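Local coordinates for protein glycosyltransferase Gtf1 (Streptococcus pneumoniae, PDB 4PQG) that belongs to the GT-B class of glycosyltransferases, carries an added antiparallel beta-sheet domain beside its Rossmann-like halves, and binds uridine-5'-diphosphate, at residues Lys119-Tyr124 / Ala136-Lys141; Gly142-Lys147 / Glu158-Lys163; His342-Val347 / His456-Ile461. One frame throughout, in Å; residues are numbered along the deposited sequence.

Contact 1. Residues Lys119-Tyr124 / Ala136-Lys141; sequences KFVTCY and AEYVFK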
loop_
_atom_site.group_PDB
_atom_site.type_symbol
_atom_site.label_atom_id
_atom_site.label_comp_id
_atom_site.label_asym_id
_atom_site.label_seq_id
_atom_site.Cartn_x
_atom_site.Cartn_y
_atom_site.Cartn_z
ATOM N N LYS A 119 -12.319 -27.819 26.533
ATOM C CA LYS A 119 -11.599 -26.611 26.158
ATOM C C LYS A 119 -10.269 -26.848 25.429
ATOM O O LYS A 119 -9.518 -27.755 25.774
ATOM C CB LYS A 119 -11.430 -25.679 27.375
ATOM C CG LYS A 119 -10.140 -25.820 28.182
ATOM C CD LYS A 119 -10.251 -25.097 29.524
ATOM C CE LYS A 119 -8.917 -24.994 30.255
ATOM N NZ LYS A 119 -8.033 -23.894 29.762
ATOM N N PHE A 120 -10.008 -26.037 24.404
ATOM C CA PHE A 120 -8.678 -25.947 23.799
ATOM C C PHE A 120 -8.324 -24.520 23.358
ATOM O O PHE A 120 -9.209 -23.684 23.170
ATOM C CB PHE A 120 -8.488 -26.956 22.649
ATOM C CG PHE A 120 -9.410 -26.761 21.470
ATOM C CD1 PHE A 120 -9.113 -25.828 20.470
ATOM C CD2 PHE A 120 -10.543 -27.562 21.318
ATOM C CE1 PHE A 120 -9.955 -25.671 19.369
ATOM C CE2 PHE A 120 -11.385 -27.413 20.215
ATOM C CZ PHE A 120 -11.090 -26.462 19.241
ATOM N N VAL A 121 -7.028 -24.261 23.215
ATOM C CA VAL A 121 -6.516 -22.974 22.770
ATOM C C VAL A 121 -5.767 -23.202 21.466
ATOM O O VAL A 121 -4.925 -24.107 21.379
ATOM C CB VAL A 121 -5.549 -22.358 23.810
ATOM C CG1 VAL A 121 -4.995 -21.031 23.321
ATOM C CG2 VAL A 121 -6.243 -22.173 25.151
ATOM N N THR A 122 -6.084 -22.407 20.446
ATOM C CA THR A 122 -5.308 -22.425 19.210
ATOM C C THR A 122 -4.433 -21.178 19.156
ATOM O O THR A 122 -4.937 -20.045 19.208
ATOM C CB THR A 122 -6.218 -22.534 17.971
ATOM O OG1 THR A 122 -7.134 -23.621 18.154
ATOM C CG2 THR A 122 -5.393 -22.757 16.700
ATOM N N CYS A 123 -3.121 -21.393 19.095
ATOM C CA CYS A 123 -2.163 -20.313 18.949
ATOM C C CYS A 123 -1.738 -20.157 17.501
ATOM O O CYS A 123 -1.460 -21.148 16.799
ATOM C CB CYS A 123 -0.922 -20.543 19.813
ATOM S SG CYS A 123 -1.227 -20.604 21.597
ATOM N N TYR A 124 -1.681 -18.905 17.066
ATOM C CA TYR A 124 -1.207 -18.568 15.738
ATOM C C TYR A 124 0.160 -17.926 15.858
ATOM O O TYR A 124 0.306 -16.781 16.295
ATOM C CB TYR A 124 -2.226 -17.690 14.996
ATOM C CG TYR A 124 -3.500 -18.449 14.679
ATOM C CD1 TYR A 124 -3.677 -19.074 13.442
ATOM C CD2 TYR A 124 -4.509 -18.592 15.639
ATOM C CE1 TYR A 124 -4.841 -19.787 13.159
ATOM C CE2 TYR A 124 -5.665 -19.310 15.370
ATOM C CZ TYR A 124 -5.826 -19.904 14.133
ATOM O OH TYR A 124 -6.983 -20.602 13.870
ATOM N N ALA A 136 -4.402 -15.735 19.667
ATOM C CA ALA A 136 -4.841 -17.034 20.203
ATOM C C ALA A 136 -6.348 -17.069 20.286
ATOM O O ALA A 136 -6.986 -16.032 20.519
ATOM C CB ALA A 136 -4.251 -17.274 21.583
ATOM N N GLU A 137 -6.907 -18.262 20.108
ATOM C CA GLU A 137 -8.345 -18.492 20.102
ATOM C C GLU A 137 -8.742 -19.482 21.196
ATOM O O GLU A 137 -8.144 -20.558 21.306
ATOM C CB GLU A 137 -8.782 -19.005 18.718
ATOM C CG GLU A 137 -8.319 -18.069 17.599
ATOM C CD GLU A 137 -8.925 -18.363 16.246
ATOM O OE1 GLU A 137 -9.528 -19.439 16.092
ATOM O OE2 GLU A 137 -8.764 -17.514 15.329
ATOM N N TYR A 138 -9.741 -19.118 22.000
ATOM C CA TYR A 138 -10.231 -19.988 23.078
ATOM C C TYR A 138 -11.569 -20.588 22.733
ATOM O O TYR A 138 -12.538 -19.869 22.488
ATOM C CB TYR A 138 -10.371 -19.243 24.400
ATOM C CG TYR A 138 -10.797 -20.119 25.576
ATOM C CD1 TYR A 138 -9.854 -20.890 26.283
ATOM C CD2 TYR A 138 -12.136 -20.160 26.004
ATOM C CE1 TYR A 138 -10.238 -21.674 27.373
ATOM C CE2 TYR A 138 -12.534 -20.944 27.086
ATOM C CZ TYR A 138 -11.586 -21.695 27.765
ATOM O OH TYR A 138 -11.976 -22.464 28.838
ATOM N N VAL A 139 -11.621 -21.912 22.767
ATOM C CA VAL A 139 -12.793 -22.646 22.302
ATOM C C VAL A 139 -13.325 -23.515 23.436
ATOM O O VAL A 139 -12.554 -24.205 24.115
ATOM C CB VAL A 139 -12.458 -23.499 21.050
ATOM C CG1 VAL A 139 -13.692 -24.211 20.533
ATOM C CG2 VAL A 139 -11.858 -22.641 19.940
ATOM N N PHE A 140 -14.633 -23.441 23.670
ATOM C CA PHE A 140 -15.270 -24.257 24.691
ATOM C C PHE A 140 -16.381 -25.091 24.062
ATOM O O PHE A 140 -17.208 -24.564 23.301
ATOM C CB PHE A 140 -15.815 -23.409 25.832
ATOM C CG PHE A 140 -16.145 -24.202 27.057
ATOM C CD1 PHE A 140 -15.133 -24.643 27.913
ATOM C CD2 PHE A 140 -17.468 -24.530 27.355
ATOM C CE1 PHE A 140 -15.439 -25.397 29.047
ATOM C CE2 PHE A 140 -17.780 -25.277 28.488
ATOM C CZ PHE A 140 -16.766 -25.709 29.334
ATOM N N LYS A 141 -16.369 -26.394 24.361
ATOM C CA LYS A 141 -17.302 -27.360 23.760
ATOM C C LYS A 141 -17.606 -27.015 22.299
ATOM O O LYS A 141 -18.763 -26.863 21.909
ATOM C CB LYS A 141 -18.588 -27.475 24.592
ATOM C CG LYS A 141 -18.369 -28.019 26.007
ATOM C CD LYS A 141 -19.658 -28.406 26.738
ATOM C CE LYS A 141 -20.312 -29.657 26.149
ATOM N NZ LYS A 141 -21.511 -30.129 26.906
#

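Contact 2. Residues Gly142-Lys147 / Glu158-Lys163; sequences GNLIRK and EYFAPK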
loop_
_atom_site.group_PDB
_atom_site.type_symbol
_atom_site.label_atom_id
_atom_site.label_comp_id
_atom_site.label_asym_id
_atom_site.label_seq_id
_atom_site.Cartn_x
_atom_site.Cartn_y
_atom_site.Cartn_z
ATOM N N GLY A 142 -16.545 -26.851 21.506
ATOM C CA GLY A 142 -16.676 -26.590 20.071
ATOM C C GLY A 142 -16.872 -25.142 19.662
ATOM O O GLY A 142 -16.662 -24.793 18.494
ATOM N N ASN A 143 -17.258 -24.295 20.616
ATOM C CA ASN A 143 -17.580 -22.892 20.323
ATOM C C ASN A 143 -16.496 -21.882 20.697
ATOM O O ASN A 143 -16.020 -21.847 21.832
ATOM C CB ASN A 143 -18.896 -22.498 20.980
ATOM C CG ASN A 143 -20.068 -23.294 20.443
ATOM O OD1 ASN A 143 -20.196 -23.502 19.232
ATOM N ND2 ASN A 143 -20.930 -23.744 21.343
ATOM N N LEU A 144 -16.127 -21.071 19.718
ATOM C CA LEU A 144 -15.162 -20.002 19.902
ATOM C C LEU A 144 -15.758 -18.912 20.789
ATOM O O LEU A 144 -16.806 -18.366 20.493
ATOM C CB LEU A 144 -14.769 -19.434 18.550
ATOM C CG LEU A 144 -13.818 -18.243 18.480
ATOM C CD1 LEU A 144 -12.457 -18.593 19.034
ATOM C CD2 LEU A 144 -13.695 -17.838 17.015
ATOM N N ILE A 145 -15.052 -18.594 21.861
ATOM C CA ILE A 145 -15.528 -17.716 22.919
ATOM C C ILE A 145 -14.711 -16.414 23.002
ATOM O O ILE A 145 -15.232 -15.374 23.347
ATOM C CB ILE A 145 -15.516 -18.510 24.262
ATOM C CG1 ILE A 145 -16.627 -19.572 24.263
ATOM C CG2 ILE A 145 -15.630 -17.622 25.497
ATOM C CD1 ILE A 145 -17.975 -19.056 23.785
ATOM N N ARG A 146 -13.423 -16.479 22.708
ATOM C CA ARG A 146 -12.554 -15.308 22.838
ATOM C C ARG A 146 -11.334 -15.466 21.956
ATOM O O ARG A 146 -10.795 -16.580 21.806
ATOM C CB ARG A 146 -12.114 -15.090 24.297
ATOM C CG ARG A 146 -11.515 -13.704 24.572
ATOM C CD ARG A 146 -11.217 -13.512 26.066
ATOM N NE ARG A 146 -9.813 -13.697 26.429
ATOM C CZ ARG A 146 -9.365 -13.972 27.659
ATOM N NH1 ARG A 146 -10.200 -14.140 28.686
ATOM N NH2 ARG A 146 -8.064 -14.089 27.866
ATOM N N LYS A 147 -10.925 -14.350 21.357
ATOM C CA LYS A 147 -9.647 -14.231 20.674
ATOM C C LYS A 147 -8.838 -13.112 21.294
ATOM O O LYS A 147 -9.335 -11.982 21.443
ATOM C CB LYS A 147 -9.827 -13.908 19.188
ATOM C CG LYS A 147 -10.393 -15.018 18.337
ATOM C CD LYS A 147 -10.211 -14.705 16.856
ATOM C CE LYS A 147 -11.138 -15.558 15.994
ATOM N NZ LYS A 147 -11.102 -15.197 14.538
ATOM N N GLU A 158 -11.353 -10.182 21.455
ATOM C CA GLU A 158 -12.623 -10.293 20.778
ATOM C C GLU A 158 -13.456 -11.358 21.463
ATOM O O GLU A 158 -12.960 -12.445 21.762
ATOM C CB GLU A 158 -12.440 -10.675 19.310
ATOM C CG GLU A 158 -11.830 -9.587 18.448
ATOM C CD GLU A 158 -11.677 -10.026 17.010
ATOM O OE1 GLU A 158 -11.208 -11.158 16.772
ATOM O OE2 GLU A 158 -12.020 -9.227 16.116
ATOM N N TYR A 159 -14.737 -11.045 21.640
ATOM C CA TYR A 159 -15.686 -11.906 22.320
ATOM C C TYR A 159 -16.748 -12.375 21.336
ATOM O O TYR A 159 -17.266 -11.575 20.552
ATOM C CB TYR A 159 -16.314 -11.180 23.514
ATOM C CG TYR A 159 -15.265 -10.673 24.484
ATOM C CD1 TYR A 159 -14.703 -11.519 25.439
ATOM C CD2 TYR A 159 -14.800 -9.360 24.407
ATOM C CE1 TYR A 159 -13.730 -11.052 26.321
ATOM C CE2 TYR A 159 -13.826 -8.888 25.273
ATOM C CZ TYR A 159 -13.304 -9.732 26.228
ATOM O OH TYR A 159 -12.341 -9.258 27.074
ATOM N N PHE A 160 -17.017 -13.681 21.368
ATOM C CA PHE A 160 -17.918 -14.345 20.436
ATOM C C PHE A 160 -18.978 -15.161 21.171
ATOM O O PHE A 160 -18.729 -15.675 22.259
ATOM C CB PHE A 160 -17.148 -15.328 19.544
ATOM C CG PHE A 160 -16.103 -14.696 18.671
ATOM C CD1 PHE A 160 -16.345 -14.482 17.321
ATOM C CD2 PHE A 160 -14.860 -14.354 19.188
ATOM C CE1 PHE A 160 -15.369 -13.930 16.500
ATOM C CE2 PHE A 160 -13.882 -13.796 18.377
ATOM C CZ PHE A 160 -14.137 -13.582 17.032
ATOM N N ALA A 161 -20.151 -15.285 20.554
ATOM C CA ALA A 161 -21.198 -16.191 21.034
ATOM C C ALA A 161 -21.795 -16.976 19.848
ATOM O O ALA A 161 -21.834 -16.474 18.719
ATOM C CB ALA A 161 -22.280 -15.418 21.773
ATOM N N PRO A 162 -22.247 -18.220 20.100
ATOM C CA PRO A 162 -22.720 -19.088 19.017
ATOM C C PRO A 162 -24.113 -18.714 18.531
ATOM O O PRO A 162 -24.985 -18.410 19.342
ATOM C CB PRO A 162 -22.759 -20.486 19.666
ATOM C CG PRO A 162 -22.108 -20.342 21.003
ATOM C CD PRO A 162 -22.290 -18.911 21.399
ATOM N N LYS A 163 -24.302 -18.730 17.216
ATOM C CA LYS A 163 -25.623 -18.543 16.614
ATOM C C LYS A 163 -25.715 -19.437 15.384
ATOM O O LYS A 163 -24.978 -19.244 14.409
ATOM C CB LYS A 163 -25.853 -17.077 16.248
ATOM C CG LYS A 163 -27.296 -16.622 16.375
ATOM C CD LYS A 163 -27.365 -15.232 16.994
ATOM C CE LYS A 163 -28.786 -14.857 17.385
ATOM N NZ LYS A 163 -29.581 -14.410 16.207
HETATM O O HOH W 1 -12.013 -12.388 14.448
#

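Contact 3. Residues His342-Val347 / His456-Ile461; sequences HIDWLV and HVEDQI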
loop_
_atom_site.group_PDB
_atom_site.type_symbol
_atom_site.label_atom_id
_atom_site.label_comp_id
_atom_site.label_asym_id
_atom_site.label_seq_id
_atom_site.Cartn_x
_atom_site.Cartn_y
_atom_site.Cartn_z
ATOM N N HIS A 342 -3.023 -5.488 -16.467
ATOM C CA HIS A 342 -3.087 -6.321 -17.683
ATOM C C HIS A 342 -1.869 -7.157 -17.918
ATOM O O HIS A 342 -1.381 -7.254 -19.058
ATOM C CB HIS A 342 -3.334 -5.463 -18.926
ATOM C CG HIS A 342 -4.497 -4.526 -18.792
ATOM N ND1 HIS A 342 -5.773 -4.919 -19.002
ATOM C CD2 HIS A 342 -4.547 -3.178 -18.451
ATOM C CE1 HIS A 342 -6.600 -3.869 -18.810
ATOM N NE2 HIS A 342 -5.845 -2.801 -18.478
ATOM N N ILE A 343 -1.362 -7.782 -16.858
ATOM C CA ILE A 343 -0.170 -8.613 -16.982
ATOM C C ILE A 343 -0.417 -9.762 -17.964
ATOM O O ILE A 343 0.525 -10.233 -18.609
ATOM C CB ILE A 343 0.355 -9.085 -15.614
ATOM C CG1 ILE A 343 0.774 -7.876 -14.766
ATOM C CG2 ILE A 343 1.558 -10.004 -15.782
ATOM C CD1 ILE A 343 1.037 -8.210 -13.316
ATOM N N ASP A 344 -1.683 -10.163 -18.117
ATOM C CA ASP A 344 -2.015 -11.238 -19.061
ATOM C C ASP A 344 -1.618 -10.900 -20.492
ATOM O O ASP A 344 -1.137 -11.766 -21.222
ATOM C CB ASP A 344 -3.482 -11.668 -18.964
ATOM C CG ASP A 344 -4.444 -10.519 -19.169
ATOM O OD1 ASP A 344 -4.270 -9.485 -18.484
ATOM O OD2 ASP A 344 -5.368 -10.652 -20.008
ATOM N N TRP A 345 -1.792 -9.639 -20.882
ATOM C CA TRP A 345 -1.299 -9.159 -22.168
ATOM C C TRP A 345 0.188 -9.307 -22.295
ATOM O O TRP A 345 0.677 -9.713 -23.359
ATOM C CB TRP A 345 -1.724 -7.715 -22.429
ATOM C CG TRP A 345 -3.220 -7.498 -22.483
ATOM C CD1 TRP A 345 -4.217 -8.457 -22.612
ATOM C CD2 TRP A 345 -3.937 -6.212 -22.451
ATOM N NE1 TRP A 345 -5.456 -7.874 -22.638
ATOM C CE2 TRP A 345 -5.365 -6.538 -22.545
ATOM C CE3 TRP A 345 -3.554 -4.881 -22.330
ATOM C CZ2 TRP A 345 -6.348 -5.559 -22.530
ATOM C CZ3 TRP A 345 -4.553 -3.897 -22.303
ATOM C CH2 TRP A 345 -5.921 -4.232 -22.409
ATOM N N LEU A 346 0.935 -9.003 -21.225
ATOM C CA LEU A 346 2.389 -9.174 -21.251
ATOM C C LEU A 346 2.806 -10.633 -21.389
ATOM O O LEU A 346 3.750 -10.948 -22.137
ATOM C CB LEU A 346 3.058 -8.585 -19.995
ATOM C CG LEU A 346 2.913 -7.075 -19.800
ATOM C CD1 LEU A 346 3.614 -6.671 -18.509
ATOM C CD2 LEU A 346 3.494 -6.333 -20.999
ATOM N N VAL A 347 2.134 -11.516 -20.653
ATOM C CA VAL A 347 2.458 -12.934 -20.717
ATOM C C VAL A 347 2.286 -13.452 -22.158
ATOM O O VAL A 347 3.209 -14.070 -22.711
ATOM C CB VAL A 347 1.647 -13.780 -19.694
ATOM C CG1 VAL A 347 1.837 -15.271 -19.938
ATOM C CG2 VAL A 347 2.070 -13.447 -18.268
ATOM N N HIS A 456 -9.006 -2.093 -27.222
ATOM C CA HIS A 456 -8.100 -3.041 -26.558
ATOM C C HIS A 456 -8.134 -4.432 -27.145
ATOM O O HIS A 456 -8.372 -5.402 -26.425
ATOM C CB HIS A 456 -8.375 -3.094 -25.049
ATOM C CG HIS A 456 -8.107 -1.792 -24.333
ATOM N ND1 HIS A 456 -9.092 -1.006 -23.870
ATOM C CD2 HIS A 456 -6.911 -1.143 -24.030
ATOM C CE1 HIS A 456 -8.561 0.087 -23.295
ATOM N NE2 HIS A 456 -7.226 0.002 -23.395
ATOM N N VAL A 457 -7.905 -4.543 -28.456
ATOM C CA VAL A 457 -7.897 -5.848 -29.138
ATOM C C VAL A 457 -6.674 -6.657 -28.692
ATOM O O VAL A 457 -5.535 -6.285 -28.973
ATOM C CB VAL A 457 -7.903 -5.704 -30.683
ATOM C CG1 VAL A 457 -8.013 -7.071 -31.355
ATOM C CG2 VAL A 457 -9.026 -4.778 -31.140
ATOM N N GLU A 458 -6.924 -7.761 -27.998
ATOM C CA GLU A 458 -5.866 -8.593 -27.428
ATOM C C GLU A 458 -4.821 -9.088 -28.443
ATOM O O GLU A 458 -3.619 -8.987 -28.192
ATOM C CB GLU A 458 -6.467 -9.766 -26.657
ATOM C CG GLU A 458 -5.447 -10.546 -25.850
ATOM C CD GLU A 458 -5.977 -11.878 -25.354
ATOM O OE1 GLU A 458 -6.166 -12.800 -26.180
ATOM O OE2 GLU A 458 -6.191 -12.009 -24.134
ATOM N N ASP A 459 -5.264 -9.604 -29.586
ATOM C CA ASP A 459 -4.317 -10.035 -30.633
ATOM C C ASP A 459 -3.357 -8.941 -31.109
ATOM O O ASP A 459 -2.170 -9.209 -31.299
ATOM C CB ASP A 459 -5.061 -10.598 -31.843
ATOM C CG ASP A 459 -5.787 -11.894 -31.539
ATOM O OD1 ASP A 459 -5.433 -12.596 -30.562
ATOM O OD2 ASP A 459 -6.717 -12.215 -32.301
ATOM N N GLN A 460 -3.880 -7.730 -31.324
ATOM C CA GLN A 460 -3.077 -6.560 -31.709
ATOM C C GLN A 460 -2.081 -6.174 -30.628
ATOM O O GLN A 460 -0.923 -5.864 -30.919
ATOM C CB GLN A 460 -3.964 -5.341 -31.966
ATOM C CG GLN A 460 -4.156 -4.991 -33.422
ATOM C CD GLN A 460 -5.066 -5.974 -34.117
ATOM O OE1 GLN A 460 -6.298 -5.830 -34.089
ATOM N NE2 GLN A 460 -4.467 -6.990 -34.744
ATOM N N ILE A 461 -2.549 -6.174 -29.382
ATOM C CA ILE A 461 -1.703 -5.813 -28.244
ATOM C C ILE A 461 -0.521 -6.768 -28.103
ATOM O O ILE A 461 0.621 -6.323 -28.028
ATOM C CB ILE A 461 -2.508 -5.758 -26.933
ATOM C CG1 ILE A 461 -3.470 -4.563 -26.960
ATOM C CG2 ILE A 461 -1.571 -5.702 -25.721
ATOM C CD1 ILE A 461 -4.641 -4.721 -25.998
#

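Contact 1. Residues Lys119-Tyr124 / Ala136-Lys141
The phenyl ring of Phe120 lies over the isopropyl group of Val139, presenting one face to Val139 CB, which sits 3.9 Å from the ring centroid in a CH-pi contact. Phe120 CG stands between its own backbone N and carbonyl carbon (chi1 63°), a rotamer that swings the ring across to the partner strand; there Phe120 CE1 comes within 3.6 Å of Val139 CG2, while CZ touches the other methyl. Further along the same face, the Tyr124 ring crosses the carboxylate of Glu137 at a slant, with the two planes 50° apart and Tyr124 CE2 3.5 Å from Glu137 CD. On the reverse face, Lys119 runs its aliphatic chain past the phenol of Tyr138, its CD 3.2 Å from Tyr138 OH. Its ammonium reaches the edge of that ring, in plane, while hydrogen-bonding to Gly97 O and making a cation-pi contact with Phe114. Val121 CG2 meets the same ring edge, and Val121 CG1 faces Ala136 CB. Beneath these side chains the backbones pair antiparallel: Phe120 exchanges two hydrogen bonds with Val139, and Thr122 two with Glu137, the shortest running from Glu137 N to Thr122 O at 2.8 Å. The two strands form a beta hairpin inside the long antiparallel sheet of the extended beta-sheet domain. Strand 109-114 pairs with 119-125 on the outer side, strand 143-150 flanks 133-140, and Val92 of helix 89-93 packs on Cys123 and Ala136.

Contact 2. Residues Gly142-Lys147 / Glu158-Lys163
The Phe160 ring carries Leu144 on one face, with Leu144 CD2 centred above it at 4.0 Å from the centroid in a CH-pi contact. At the ring's edge, near its plane, lie Ile145 O and a water molecule, and the methylenes of Lys147 brush past obliquely, Lys147 CG 3.7 Å from Phe160 CE2. The second flat pair, Tyr159 and Arg146, runs side by side in the same direction: Arg146 CD rests 3.5 Å from Tyr159 CE1, but the guanidinium is turned 69° from the ring, so the touch is through methylene rather than a stack. Arg146 spends its charge on Asp148 in a salt bridge, and Tyr159 OH bonds to Tyr175 OH. Lys147 stretches out fully, and its ammonium donates to the water, which in turn donates to Glu158 OE1 at 2.7 Å; the opposite charges are thus bridged without direct contact. Glu158 is held further by Tyr149 OH and by a salt bridge to Arg172, a network that would probably stabilise its ionised form. At the far end Asn143 ND2 meets Pro162 CG at 3.6 Å. Two backbone bonds join Lys147 and Glu158, whereas the one from Phe160 N to Ile145 O, 3.2 Å long, comes from 56° above the carbonyl plane. This skew accompanies a classic beta bulge in which Ile145 and Arg146 both face Tyr138. The hairpin of strands 143-150 and 154-163 sits inside the antiparallel sheet, flanked by strand 133-140 on one side and strand 166-175 on the other.

Contact 3. Residues His342-Val347 / His456-Ile461
Trp345 leaves its helix with CG anti to the carbonyl carbon (chi1 -61°), which sends the indole across toward the start of helix 458-474. Ile461 has the same first turn for CG1 (chi1 -69°); with the chain then extended at chi2, CD1 lies over the indole, while CG2 reaches back to Trp345 CB at 3.9 Å. The CD1 methyl stands 3.6 Å from the centroid of the six-membered ring, almost on its normal, in a CH-pi contact. The opposite face is taken by the imidazole of His342, itself hydrogen-bonded through NE2 to Thr410, so the indole is sandwiched. His456 approaches its far end: Trp345 CH2 lies 3.6 Å from His456 CD2, and the planes are near parallel, at 25°, but slid so far apart that they barely overlap. Glu458 extends along the pyrrole end, its CG 4.0 Å from Trp345 CD1. Phe431, on strand 428-431 of the parallel sheet in the group 1 region of this GT-B fold, packs against both Trp345 and Ile461. No hydrogen bond crosses between the two segments, so the helix starts are held by shape and dispersion around one buried indole. The closest approach of charge, Asp344 OD2 to Glu458 OE2 at 4.4 Å, is between like groups; the salt bridge from Glu458 to Lys348 probably offsets their repulsion.

Contacts 1 and 2 are successive hairpins of the same antiparallel sheet, their centres 10 Å apart. They join through Tyr138, whose N lies 2.8 Å from Arg146 O and whose O lies 2.9 Å from Ile145 N, both probable hydrogen bonds across strands 133-140 and 143-150; Leu144 CD1 adds packing against Glu137 CB at 3.7 Å. Contact 3 belongs to a different domain, its centre about 49 Å from that of contact 1 and about 48 Å from that of contact 2. The Trp345 side chain is about 13 Å from the bound 2-acetamido-2-deoxy-beta-D-glucopyranose, too far for direct contact; Thr410, which bonds to His342 of contact 3, immediately precedes Ser411, a neighbour of that sugar.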